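Long-range contacts in GH26C (Muricauda sp. MAR_2010_75, PDB 6Q78), which probably hydrolyses beta-1,4-mannosidic bonds in mannans, as an endo-acting beta-mannanase (EC 3.2.1.78) of glycoside hydrolase family 26: residues N79-V83 / P400-L404; I120-L124 / Y195-K199; G337-L342 / D378-T382; D288-M294 / L323-K329. All blocks are in the same frame, centred on the assembly; numbering follows the deposited sequence.

Interaction 1. Residues N79-V83 / P400-L404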
loop_
_atom_site.group_PDB
_atom_site.type_symbol
_atom_site.label_atom_id
_atom_site.label_comp_id
_atom_site.label_asym_id
_atom_site.label_seq_id
_atom_site.Cartn_x
_atom_site.Cartn_y
_atom_site.Cartn_z
ATOM N N ASN A 79 8.724 -8.538 15.442
ATOM C CA ASN A 79 9.279 -7.520 16.318
ATOM C C ASN A 79 9.734 -6.243 15.629
ATOM O O ASN A 79 10.351 -5.406 16.297
ATOM C CB ASN A 79 10.474 -8.082 17.091
ATOM C CG ASN A 79 11.562 -8.579 16.186
ATOM O OD1 ASN A 79 11.576 -8.304 14.989
ATOM N ND2 ASN A 79 12.504 -9.331 16.762
ATOM N N SER A 80 9.495 -6.060 14.336
ATOM C CA SER A 80 10.033 -4.906 13.633
ATOM C C SER A 80 9.050 -4.548 12.528
ATOM O O SER A 80 8.065 -5.268 12.298
ATOM C CB SER A 80 11.378 -5.249 12.969
ATOM O OG SER A 80 12.389 -5.565 13.928
ATOM N N PHE A 81 9.326 -3.441 11.823
ATOM C CA PHE A 81 8.522 -3.099 10.655
ATOM C C PHE A 81 9.305 -2.204 9.687
ATOM O O PHE A 81 10.117 -1.363 10.097
ATOM C CB PHE A 81 7.176 -2.432 11.035
ATOM C CG PHE A 81 7.325 -1.243 11.931
ATOM C CD1 PHE A 81 7.541 0.019 11.391
ATOM C CD2 PHE A 81 7.231 -1.375 13.300
ATOM C CE1 PHE A 81 7.716 1.124 12.217
ATOM C CE2 PHE A 81 7.377 -0.265 14.152
ATOM C CZ PHE A 81 7.613 0.990 13.606
ATOM N N ILE A 82 9.032 -2.385 8.403
ATOM C CA ILE A 82 9.642 -1.528 7.383
ATOM C C ILE A 82 8.870 -0.227 7.303
ATOM O O ILE A 82 7.637 -0.227 7.390
ATOM C CB ILE A 82 9.639 -2.266 6.036
ATOM C CG1 ILE A 82 10.550 -3.495 6.132
ATOM C CG2 ILE A 82 10.114 -1.359 4.899
ATOM C CD1 ILE A 82 10.436 -4.445 4.913
ATOM N N VAL A 83 9.593 0.882 7.127
ATOM C CA VAL A 83 8.994 2.189 6.882
ATOM C C VAL A 83 9.272 2.601 5.448
ATOM O O VAL A 83 10.427 2.623 5.015
ATOM C CB VAL A 83 9.551 3.225 7.863
ATOM C CG1 VAL A 83 9.158 4.646 7.468
ATOM C CG2 VAL A 83 9.033 2.887 9.284
ATOM N N PRO A 400 14.874 0.612 17.404
ATOM C CA PRO A 400 15.300 -0.673 16.830
ATOM C C PRO A 400 14.235 -1.315 15.952
ATOM O O PRO A 400 14.582 -2.001 14.985
ATOM C CB PRO A 400 15.661 -1.525 18.059
ATOM C CG PRO A 400 15.050 -0.827 19.217
ATOM C CD PRO A 400 14.977 0.631 18.875
ATOM N N GLU A 401 12.949 -1.093 16.248
ATOM C CA GLU A 401 11.876 -1.679 15.448
ATOM C C GLU A 401 11.879 -1.178 14.005
ATOM O O GLU A 401 11.357 -1.866 13.124
ATOM C CB GLU A 401 10.522 -1.351 16.080
ATOM C CG GLU A 401 10.210 -2.087 17.425
ATOM C CD GLU A 401 11.060 -1.645 18.627
ATOM O OE1 GLU A 401 11.570 -0.510 18.622
ATOM O OE2 GLU A 401 11.226 -2.442 19.602
ATOM N N VAL A 402 12.380 0.027 13.749
ATOM C CA VAL A 402 12.212 0.645 12.423
ATOM C C VAL A 402 13.268 0.125 11.450
ATOM O O VAL A 402 14.475 0.173 11.734
ATOM C CB VAL A 402 12.269 2.182 12.515
ATOM C CG1 VAL A 402 12.431 2.809 11.136
ATOM C CG2 VAL A 402 11.038 2.740 13.218
ATOM N N ILE A 403 12.819 -0.311 10.273
ATOM C CA ILE A 403 13.704 -0.794 9.201
ATOM C C ILE A 403 13.595 0.154 8.007
ATOM O O ILE A 403 12.527 0.266 7.397
ATOM C CB ILE A 403 13.333 -2.235 8.795
ATOM C CG1 ILE A 403 13.465 -3.156 10.011
ATOM C CG2 ILE A 403 14.152 -2.768 7.621
ATOM C CD1 ILE A 403 12.983 -4.563 9.733
ATOM N N LEU A 404 14.709 0.816 7.653
ATOM C CA LEU A 404 14.864 1.580 6.415
ATOM C C LEU A 404 15.740 0.772 5.450
ATOM O O LEU A 404 16.144 -0.346 5.759
ATOM C CB LEU A 404 15.469 2.953 6.712
ATOM C CG LEU A 404 14.647 3.861 7.631
ATOM C CD1 LEU A 404 15.372 5.188 7.910
ATOM C CD2 LEU A 404 13.267 4.135 7.050
HETATM O O HOH W 1 10.533 -5.120 19.149
HETATM O O HOH W 2 14.893 -4.370 13.909
#
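Phe81 meets Glu401 and Val402 because its ring carbon CG stands between the backbone N and the carbonyl carbon (chi1 54°), which brings the ring beside strand 402-403. This short strand runs parallel to strand 81-86 of the TIM barrel sheet, near the C-terminal end of the chain. Three backbone bonds join them. Phe81 N gives to Glu401 O at 2.9 Å, Phe81 O takes the N-H of Ile403, and Val83 N gives to Ile403 O at 3.0 Å.

One side of the pair carries Phe81 and Val402. Glu401 O lies over one ring face, toward the rim, and Phe81 CE1 touches Val402 CG2 at 3.8 Å. Phe396 of helix 390-397 packs on Val83 and Val402. Beyond the bridged pairs, Val83 CB and Leu404 CD2 touch, their side chains side by side. Ile82 and Ile403 share the other side. With CG1 of Ile403 beside its own backbone N (chi1 -60°), CD1 reaches back to Ser80 CB at 3.7 Å.

The loop end is wetter. A water links Ser80 OG and Pro400 O. Another gives one proton to Asn79 O and one to Glu401 OE2, the latter at 2.8 Å.

Interaction 2. Residues I120-L124 / Y195-K199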
loop_
_atom_site.group_PDB
_atom_site.type_symbol
_atom_site.label_atom_id
_atom_site.label_comp_id
_atom_site.label_asym_id
_atom_site.label_seq_id
_atom_site.Cartn_x
_atom_site.Cartn_y
_atom_site.Cartn_z
ATOM N N ILE A 120 -0.882 4.298 -15.298
ATOM C CA ILE A 120 -0.645 3.124 -16.119
ATOM C C ILE A 120 -1.936 2.651 -16.764
ATOM O O ILE A 120 -1.911 2.075 -17.873
ATOM C CB ILE A 120 0.032 2.066 -15.230
ATOM C CG1 ILE A 120 1.395 2.616 -14.759
ATOM C CG2 ILE A 120 0.176 0.715 -15.942
ATOM C CD1 ILE A 120 2.017 1.788 -13.633
ATOM N N THR A 121 -3.078 2.893 -16.121
ATOM C CA THR A 121 -4.361 2.416 -16.641
ATOM C C THR A 121 -5.209 3.533 -17.241
ATOM O O THR A 121 -6.387 3.316 -17.574
ATOM C CB THR A 121 -5.198 1.697 -15.572
ATOM O OG1 THR A 121 -5.525 2.613 -14.508
ATOM C CG2 THR A 121 -4.433 0.487 -15.023
ATOM N N ASP A 122 -4.654 4.718 -17.423
ATOM C CA ASP A 122 -5.463 5.819 -17.936
ATOM C C ASP A 122 -5.950 5.511 -19.349
ATOM O O ASP A 122 -5.214 4.939 -20.163
ATOM C CB ASP A 122 -4.621 7.107 -17.978
ATOM C CG ASP A 122 -5.511 8.357 -18.100
ATOM O OD1 ASP A 122 -5.936 8.707 -19.235
ATOM O OD2 ASP A 122 -5.852 8.922 -17.038
ATOM N N ASP A 123 -7.198 5.905 -19.642
ATOM C CA ASP A 123 -7.734 5.719 -20.989
ATOM C C ASP A 123 -6.832 6.323 -22.050
ATOM O O ASP A 123 -6.768 5.821 -23.173
ATOM C CB ASP A 123 -9.089 6.413 -21.120
ATOM C CG ASP A 123 -10.229 5.724 -20.353
ATOM O OD1 ASP A 123 -10.050 4.595 -19.889
ATOM O OD2 ASP A 123 -11.321 6.336 -20.265
ATOM N N LEU A 124 -6.130 7.401 -21.730
ATOM C CA LEU A 124 -5.339 8.074 -22.746
ATOM C C LEU A 124 -3.892 7.609 -22.791
ATOM O O LEU A 124 -3.111 8.134 -23.588
ATOM C CB LEU A 124 -5.345 9.583 -22.517
ATOM C CG LEU A 124 -6.717 10.230 -22.659
ATOM C CD1 LEU A 124 -6.530 11.735 -22.612
ATOM C CD2 LEU A 124 -7.379 9.802 -23.958
ATOM N N TYR A 195 -14.345 -3.489 -20.497
ATOM C CA TYR A 195 -13.427 -2.379 -20.232
ATOM C C TYR A 195 -12.557 -2.665 -19.015
ATOM O O TYR A 195 -11.330 -2.426 -19.022
ATOM C CB TYR A 195 -14.275 -1.133 -19.973
ATOM C CG TYR A 195 -13.547 0.106 -19.506
ATOM C CD1 TYR A 195 -13.342 0.348 -18.162
ATOM C CD2 TYR A 195 -13.120 1.068 -20.400
ATOM C CE1 TYR A 195 -12.717 1.496 -17.718
ATOM C CE2 TYR A 195 -12.470 2.229 -19.953
ATOM C CZ TYR A 195 -12.300 2.432 -18.608
ATOM O OH TYR A 195 -11.674 3.577 -18.163
ATOM N N TYR A 196 -13.180 -3.161 -17.945
ATOM C CA TYR A 196 -12.419 -3.441 -16.727
ATOM C C TYR A 196 -11.431 -4.592 -16.939
ATOM O O TYR A 196 -10.286 -4.531 -16.463
ATOM C CB TYR A 196 -13.391 -3.777 -15.594
ATOM C CG TYR A 196 -12.711 -4.091 -14.294
ATOM C CD1 TYR A 196 -11.813 -3.183 -13.733
ATOM C CD2 TYR A 196 -12.943 -5.294 -13.621
ATOM C CE1 TYR A 196 -11.167 -3.444 -12.527
ATOM C CE2 TYR A 196 -12.301 -5.569 -12.376
ATOM C CZ TYR A 196 -11.411 -4.630 -11.866
ATOM O OH TYR A 196 -10.727 -4.836 -10.695
ATOM N N LYS A 197 -11.836 -5.638 -17.657
ATOM C CA LYS A 197 -10.894 -6.712 -17.962
ATOM C C LYS A 197 -9.686 -6.177 -18.709
ATOM O O LYS A 197 -8.560 -6.597 -18.436
ATOM C CB LYS A 197 -11.580 -7.843 -18.727
ATOM C CG LYS A 197 -12.514 -8.680 -17.841
ATOM C CD LYS A 197 -13.094 -9.920 -18.556
ATOM C CE LYS A 197 -13.977 -9.621 -19.710
ATOM N NZ LYS A 197 -14.445 -10.986 -20.140
ATOM N N GLN A 198 -9.894 -5.224 -19.639
ATOM C CA GLN A 198 -8.758 -4.654 -20.364
ATOM C C GLN A 198 -7.826 -3.903 -19.425
ATOM O O GLN A 198 -6.601 -3.957 -19.593
ATOM C CB GLN A 198 -9.263 -3.757 -21.501
ATOM C CG GLN A 198 -8.186 -3.407 -22.529
ATOM C CD GLN A 198 -7.191 -2.375 -22.029
ATOM O OE1 GLN A 198 -7.562 -1.376 -21.410
ATOM N NE2 GLN A 198 -5.905 -2.622 -22.290
ATOM N N LYS A 199 -8.375 -3.201 -18.432
ATOM C CA LYS A 199 -7.507 -2.528 -17.458
ATOM C C LYS A 199 -6.688 -3.536 -16.657
ATOM O O LYS A 199 -5.500 -3.313 -16.381
ATOM C CB LYS A 199 -8.336 -1.671 -16.498
ATOM C CG LYS A 199 -9.141 -0.546 -17.144
ATOM C CD LYS A 199 -8.291 0.330 -18.075
ATOM C CE LYS A 199 -9.120 1.570 -18.480
ATOM N NZ LYS A 199 -8.323 2.480 -19.394
#
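Asp123 OD1 takes two bonds from the helix facing it, one from Tyr195 and one from Lys199. Tyr195 OH gives its proton at 2.6 Å and uses the syn lone pair of OD1. Lys199 NZ comes from the other side, on the anti lone pair, at 2.8 Å, and forms a salt bridge. The carboxylate stands almost upright against the Tyr195 ring, with their planes 88° apart. OD1 lies at the ring edge, near the ring plane.

The tight part is the inner one, round Lys199. Its side chain is bent at chi2 (-51°), which turns the amino end toward the loop. NZ also gives a bond to Thr121 O at 2.8 Å, so one ammonium ties two points of the loop. Thr121 CB lies 4.2 Å from Lys199 CD. The hydroxyl of Thr121 turns elsewhere, to Trp158 NE1.

The contact joins the loop between strand 112-116 and helix 132-150 of the TIM barrel to helix 193-208. Within the loop, Asp122 OD1 accepts from Leu124 N, an Asx turn that shapes the backbone just after Thr121.

An alanine at Asp123 would probably leave Tyr195 OH without its acceptor and the Lys199 charge without its mate, with the Thr121 O bond remaining.

The outer side is looser. Tyr195 and Asp123 are partly exposed, and their side chains meet through OH and OD1, with no apolar packing between them. Pro163, from another loop, touches Tyr195.

Interaction 3. Residues G337-L342 / D378-T382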
loop_
_atom_site.group_PDB
_atom_site.type_symbol
_atom_site.label_atom_id
_atom_site.label_comp_id
_atom_site.label_asym_id
_atom_site.label_seq_id
_atom_site.Cartn_x
_atom_site.Cartn_y
_atom_site.Cartn_z
ATOM N N GLY A 337 0.280 9.292 8.233
ATOM C CA GLY A 337 0.996 10.551 8.164
ATOM C C GLY A 337 0.194 11.663 8.799
ATOM O O GLY A 337 -1.016 11.553 9.038
ATOM N N TYR A 338 0.892 12.735 9.121
ATOM C CA TYR A 338 0.285 14.000 9.524
ATOM C C TYR A 338 0.861 15.048 8.583
ATOM O O TYR A 338 2.069 15.311 8.614
ATOM C CB TYR A 338 0.601 14.361 10.976
ATOM C CG TYR A 338 0.006 15.706 11.324
ATOM C CD1 TYR A 338 -1.358 15.860 11.440
ATOM C CD2 TYR A 338 0.810 16.831 11.525
ATOM C CE1 TYR A 338 -1.921 17.086 11.733
ATOM C CE2 TYR A 338 0.242 18.067 11.836
ATOM C CZ TYR A 338 -1.125 18.170 11.920
ATOM O OH TYR A 338 -1.715 19.389 12.221
ATOM N N PHE A 339 0.015 15.614 7.726
ATOM C CA PHE A 339 0.482 16.532 6.693
ATOM C C PHE A 339 0.705 17.928 7.266
ATOM O O PHE A 339 -0.185 18.495 7.912
ATOM C CB PHE A 339 -0.526 16.614 5.548
ATOM C CG PHE A 339 -0.696 15.350 4.760
ATOM C CD1 PHE A 339 0.207 15.002 3.777
ATOM C CD2 PHE A 339 -1.811 14.549 4.957
ATOM C CE1 PHE A 339 0.016 13.845 3.016
ATOM C CE2 PHE A 339 -1.998 13.389 4.221
ATOM C CZ PHE A 339 -1.077 13.034 3.247
ATOM N N VAL A 340 1.891 18.487 7.005
ATOM C CA VAL A 340 2.285 19.807 7.481
ATOM C C VAL A 340 2.448 20.720 6.281
ATOM O O VAL A 340 3.185 20.397 5.341
ATOM C CB VAL A 340 3.604 19.739 8.274
ATOM C CG1 VAL A 340 4.065 21.134 8.676
ATOM C CG2 VAL A 340 3.441 18.871 9.508
ATOM N N THR A 341 1.768 21.868 6.319
ATOM C CA THR A 341 1.965 22.957 5.364
ATOM C C THR A 341 2.234 24.196 6.211
ATOM O O THR A 341 1.335 24.675 6.903
ATOM C CB THR A 341 0.714 23.123 4.493
ATOM O OG1 THR A 341 0.389 21.861 3.881
ATOM C CG2 THR A 341 0.935 24.160 3.394
ATOM N N LEU A 342 3.482 24.690 6.199
ATOM C CA LEU A 342 3.906 25.637 7.235
ATOM C C LEU A 342 3.144 26.959 7.180
ATOM O O LEU A 342 3.049 27.651 8.205
ATOM C CB LEU A 342 5.419 25.859 7.177
ATOM C CG LEU A 342 6.243 24.613 7.517
ATOM C CD1 LEU A 342 7.724 24.862 7.258
ATOM C CD2 LEU A 342 6.021 24.196 8.966
ATOM N N ASP A 378 4.605 22.359 -1.035
ATOM C CA ASP A 378 4.838 22.872 0.314
ATOM C C ASP A 378 4.242 22.016 1.417
ATOM O O ASP A 378 4.162 22.476 2.563
ATOM C CB ASP A 378 4.304 24.301 0.436
ATOM C CG ASP A 378 5.131 25.281 -0.342
ATOM O OD1 ASP A 378 6.374 25.187 -0.287
ATOM O OD2 ASP A 378 4.529 26.143 -1.016
ATOM N N THR A 379 3.850 20.781 1.117
ATOM C CA THR A 379 3.187 19.920 2.080
ATOM C C THR A 379 4.024 18.675 2.278
ATOM O O THR A 379 4.383 18.010 1.307
ATOM C CB THR A 379 1.784 19.551 1.579
ATOM O OG1 THR A 379 1.021 20.759 1.439
ATOM C CG2 THR A 379 1.082 18.655 2.584
ATOM N N TYR A 380 4.320 18.348 3.521
ATOM C CA TYR A 380 5.173 17.199 3.776
ATOM C C TYR A 380 4.600 16.379 4.914
ATOM O O TYR A 380 4.017 16.914 5.863
ATOM C CB TYR A 380 6.628 17.625 4.124
ATOM C CG TYR A 380 6.841 18.431 5.416
ATOM C CD1 TYR A 380 6.623 19.798 5.452
ATOM C CD2 TYR A 380 7.300 17.814 6.581
ATOM C CE1 TYR A 380 6.846 20.544 6.614
ATOM C CE2 TYR A 380 7.539 18.557 7.761
ATOM C CZ TYR A 380 7.305 19.923 7.765
ATOM O OH TYR A 380 7.546 20.704 8.899
ATOM N N CYS A 381 4.785 15.068 4.815
ATOM C CA CYS A 381 4.521 14.234 5.970
ATOM C C CYS A 381 5.749 13.484 6.451
ATOM O O CYS A 381 5.662 12.776 7.454
ATOM C CB CYS A 381 3.339 13.279 5.736
ATOM S SG CYS A 381 3.649 12.004 4.497
ATOM N N THR A 382 6.881 13.607 5.755
ATOM C CA THR A 382 8.160 13.270 6.367
ATOM C C THR A 382 9.079 14.469 6.168
ATOM O O THR A 382 9.071 15.101 5.102
ATOM C CB THR A 382 8.801 12.005 5.735
ATOM O OG1 THR A 382 9.043 12.216 4.333
ATOM C CG2 THR A 382 7.929 10.753 5.973
HETATM O O HOH W 3 3.751 12.376 9.357
HETATM O O HOH W 4 5.645 24.147 4.121
#
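Val340 and Tyr380 form the hydrogen-bonded pair of a short, weakly bonded antiparallel ribbon, 340-341 with 379-380. Val340 N gives to Tyr380 O at 2.9 Å and Tyr380 N returns a bond to Val340 O at 3.0 Å. Among side chains, Thr341 OG1 and Thr379 OG1 share a hydrogen bond of 2.8 Å, and either could be the donor. Two waters bridge the ends: one joins Tyr338 N to Cys381 O, the other Leu342 N to Asp378 O.

The aromatic contacts come next. Val340 CB sits over one face of the Tyr380 ring, 3.9 Å from its centroid, a CH-pi contact. Tyr380 CG stands between its backbone N and carbonyl carbon (chi1 64°), which lays the ring alongside Val340. Leu342 meets the ring at its edge. Cys381 SG lies obliquely to the Phe339 ring, 5.1 Å from its centroid.

The Phe339 side chain is about 5 Å from a bound Tris, probably from the crystallisation liquor. The ribbon joins the loops after strands 330-336 and 369-372, at the C-terminal end of the barrel, where TIM-barrel hydrolases carry their active sites. Tyr380 OH bonds Pro388 O, and Cys381 packs on Phe372 of strand 369-372.

Interaction 4. Residues D288-M294 / L323-K329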
loop_
_atom_site.group_PDB
_atom_site.type_symbol
_atom_site.label_atom_id
_atom_site.label_comp_id
_atom_site.label_asym_id
_atom_site.label_seq_id
_atom_site.Cartn_x
_atom_site.Cartn_y
_atom_site.Cartn_z
ATOM N N ASP A 288 -10.161 -15.434 3.208
ATOM C CA ASP A 288 -8.748 -15.744 3.398
ATOM C C ASP A 288 -8.089 -16.257 2.123
ATOM O O ASP A 288 -6.870 -16.156 1.987
ATOM C CB ASP A 288 -8.591 -16.818 4.485
ATOM C CG ASP A 288 -8.931 -16.323 5.893
ATOM O OD1 ASP A 288 -8.991 -15.105 6.141
ATOM O OD2 ASP A 288 -9.127 -17.204 6.780
ATOM N N ASP A 289 -8.855 -16.852 1.203
ATOM C CA ASP A 289 -8.292 -17.288 -0.080
ATOM C C ASP A 289 -7.962 -16.132 -1.024
ATOM O O ASP A 289 -7.409 -16.373 -2.107
ATOM C CB ASP A 289 -9.270 -18.232 -0.799
ATOM C CG ASP A 289 -9.454 -19.536 -0.069
ATOM O OD1 ASP A 289 -10.448 -20.232 -0.347
ATOM O OD2 ASP A 289 -8.606 -19.856 0.785
ATOM N N PHE A 290 -8.264 -14.899 -0.645
ATOM C CA PHE A 290 -8.167 -13.768 -1.555
ATOM C C PHE A 290 -7.289 -12.638 -1.041
ATOM O O PHE A 290 -7.067 -11.676 -1.777
ATOM C CB PHE A 290 -9.585 -13.237 -1.842
ATOM C CG PHE A 290 -10.421 -14.195 -2.611
ATOM C CD1 PHE A 290 -10.265 -14.319 -3.987
ATOM C CD2 PHE A 290 -11.313 -15.040 -1.960
ATOM C CE1 PHE A 290 -11.011 -15.249 -4.704
ATOM C CE2 PHE A 290 -12.077 -15.949 -2.686
ATOM C CZ PHE A 290 -11.914 -16.059 -4.050
ATOM N N VAL A 291 -6.753 -12.739 0.174
ATOM C CA VAL A 291 -6.022 -11.634 0.793
ATOM C C VAL A 291 -4.745 -12.195 1.406
ATOM O O VAL A 291 -4.800 -13.198 2.128
ATOM C CB VAL A 291 -6.868 -10.946 1.878
ATOM C CG1 VAL A 291 -6.007 -9.948 2.635
ATOM C CG2 VAL A 291 -8.088 -10.259 1.263
ATOM N N ASP A 292 -3.612 -11.522 1.141
ATOM C CA ASP A 292 -2.325 -11.849 1.774
ATOM C C ASP A 292 -1.965 -10.889 2.903
ATOM O O ASP A 292 -1.378 -11.297 3.917
ATOM C CB ASP A 292 -1.204 -11.746 0.748
ATOM C CG ASP A 292 -1.263 -12.842 -0.316
ATOM O OD1 ASP A 292 -1.255 -14.057 0.074
ATOM O OD2 ASP A 292 -1.299 -12.491 -1.524
ATOM N N ILE A 293 -2.250 -9.600 2.696
ATOM C CA ILE A 293 -1.905 -8.539 3.638
ATOM C C ILE A 293 -3.197 -7.899 4.126
ATOM O O ILE A 293 -4.018 -7.459 3.313
ATOM C CB ILE A 293 -0.964 -7.504 3.006
ATOM C CG1 ILE A 293 0.407 -8.172 2.776
ATOM C CG2 ILE A 293 -0.880 -6.255 3.930
ATOM C CD1 ILE A 293 1.176 -7.713 1.544
ATOM N N MET A 294 -3.379 -7.878 5.433
ATOM C CA MET A 294 -4.497 -7.186 6.070
ATOM C C MET A 294 -3.979 -5.826 6.489
ATOM O O MET A 294 -3.127 -5.721 7.384
ATOM C CB MET A 294 -4.987 -7.962 7.294
ATOM C CG MET A 294 -5.823 -9.145 6.918
ATOM S SD MET A 294 -6.209 -10.139 8.356
ATOM C CE MET A 294 -7.764 -10.838 7.756
ATOM N N LEU A 323 -6.052 -10.270 13.796
ATOM C CA LEU A 323 -6.611 -11.083 12.724
ATOM C C LEU A 323 -5.518 -11.658 11.839
ATOM O O LEU A 323 -5.611 -12.809 11.391
ATOM C CB LEU A 323 -7.558 -10.247 11.877
ATOM C CG LEU A 323 -8.907 -9.961 12.500
ATOM C CD1 LEU A 323 -9.601 -8.925 11.593
ATOM C CD2 LEU A 323 -9.733 -11.243 12.626
ATOM N N ALA A 324 -4.472 -10.869 11.561
ATOM C CA ALA A 324 -3.352 -11.393 10.780
ATOM C C ALA A 324 -2.649 -12.546 11.497
ATOM O O ALA A 324 -2.227 -13.523 10.866
ATOM C CB ALA A 324 -2.374 -10.256 10.478
ATOM N N GLU A 325 -2.508 -12.463 12.822
ATOM C CA GLU A 325 -1.939 -13.597 13.550
ATOM C C GLU A 325 -2.842 -14.824 13.432
ATOM O O GLU A 325 -2.370 -15.932 13.160
ATOM C CB GLU A 325 -1.726 -13.206 15.008
ATOM C CG GLU A 325 -0.546 -12.286 15.240
ATOM C CD GLU A 325 -0.010 -12.371 16.650
ATOM O OE1 GLU A 325 0.663 -13.373 16.980
ATOM O OE2 GLU A 325 -0.275 -11.441 17.432
ATOM N N GLU A 326 -4.144 -14.640 13.581
ATOM C CA GLU A 326 -5.054 -15.785 13.554
ATOM C C GLU A 326 -5.134 -16.434 12.170
ATOM O O GLU A 326 -5.224 -17.669 12.068
ATOM C CB GLU A 326 -6.433 -15.348 14.045
ATOM C CG GLU A 326 -6.470 -15.197 15.556
ATOM C CD GLU A 326 -7.743 -14.564 16.040
ATOM O OE1 GLU A 326 -7.793 -14.171 17.226
ATOM O OE2 GLU A 326 -8.683 -14.451 15.217
ATOM N N ARG A 327 -5.079 -15.630 11.098
ATOM C CA ARG A 327 -5.329 -16.111 9.742
ATOM C C ARG A 327 -4.045 -16.300 8.944
ATOM O O ARG A 327 -4.106 -16.629 7.757
ATOM C CB ARG A 327 -6.308 -15.192 9.020
ATOM C CG ARG A 327 -7.724 -15.293 9.633
ATOM C CD ARG A 327 -8.485 -14.024 9.488
ATOM N NE ARG A 327 -9.782 -14.125 10.160
ATOM C CZ ARG A 327 -10.940 -14.297 9.528
ATOM N NH1 ARG A 327 -10.969 -14.401 8.205
ATOM N NH2 ARG A 327 -12.074 -14.367 10.224
ATOM N N VAL A 328 -2.887 -16.165 9.589
ATOM C CA VAL A 328 -1.580 -16.285 8.939
ATOM C C VAL A 328 -1.468 -15.322 7.762
ATOM O O VAL A 328 -1.141 -15.721 6.642
ATOM C CB VAL A 328 -1.234 -17.743 8.559
ATOM C CG1 VAL A 328 0.241 -17.873 8.312
ATOM C CG2 VAL A 328 -1.685 -18.697 9.671
ATOM N N LYS A 329 -1.757 -14.052 8.022
ATOM C CA LYS A 329 -1.605 -12.944 7.083
ATOM C C LYS A 329 -0.506 -12.020 7.593
ATOM O O LYS A 329 0.001 -12.176 8.706
ATOM C CB LYS A 329 -2.904 -12.141 6.944
ATOM C CG LYS A 329 -4.150 -12.969 6.558
ATOM C CD LYS A 329 -3.880 -13.775 5.314
ATOM C CE LYS A 329 -5.150 -14.484 4.852
ATOM N NZ LYS A 329 -4.825 -15.450 3.765
HETATM O O HOH W 5 -2.584 -15.410 2.016
#
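Lys329 reaches across to Asp288 and Val291, in the loop before strand 293-298, and places NZ between their carbonyls. It approaches them differently. NZ lies nearly on the line of the Val291 C=O bond (178°), at 2.8 Å from Val291 O. It meets Asp288 O at 2.8 Å on a lone pair, in the carbonyl plane. A water accepts a third bond from NZ and lies within hydrogen-bonding distance of Asp292 OD1, probably as donor; OD1 also accepts from Val58 N. The Lys329 side chain bends at chi2 (-53°) and is then extended, which carries its CD and CE past Val291 O.

Asp288 and Arg327 cross at about a right angle, with carboxylate and guanidinium planes 83° apart. NH1 of Arg327 makes a salt bridge to Asp288 OD1 at 2.9 Å. It comes from the syn side, tilted out of the carboxylate plane. Tyr285 OH also bonds OD1.

These segments belong to a beta-alpha-beta unit of the barrel, strand 293-298, helix 306-327 and strand 330-336. The helix closes in a Schellman motif, with Val328 at positive phi and Lys329 N bonded to Ala324 O.

A methionine in place of Lys329 would probably leave the carbonyls of Asp288 and Val291 without their shared donor.

Met294 points toward the helix and crosses Leu323 and Arg327 at about a right angle. Its SD lies 3.8 Å from Leu323 CB, and its CE 3.7 Å from Arg327 CD.

How the interactions relate
Interactions 1 and 4 are the buried contacts, and both reach the barrel sheet. Interaction 1 adds a strand by backbone bonds and apolar side chains; interaction 4 ties a helix end to a strand and the loop before it, with lysine, a salt bridge and methionine. Interactions 2 and 3 are partly buried: interaction 2 joins a loop to helix 193-208, interaction 3 two loops after barrel strands. Interaction 2 is mainly polar, whereas interaction 3 relies on a short antiparallel ribbon, aromatic contacts and water. Lysine amino groups meet one backbone carbonyl and a carboxylate in interaction 2, but two carbonyls in interaction 4. Along the chain, interaction 1 encloses the other three.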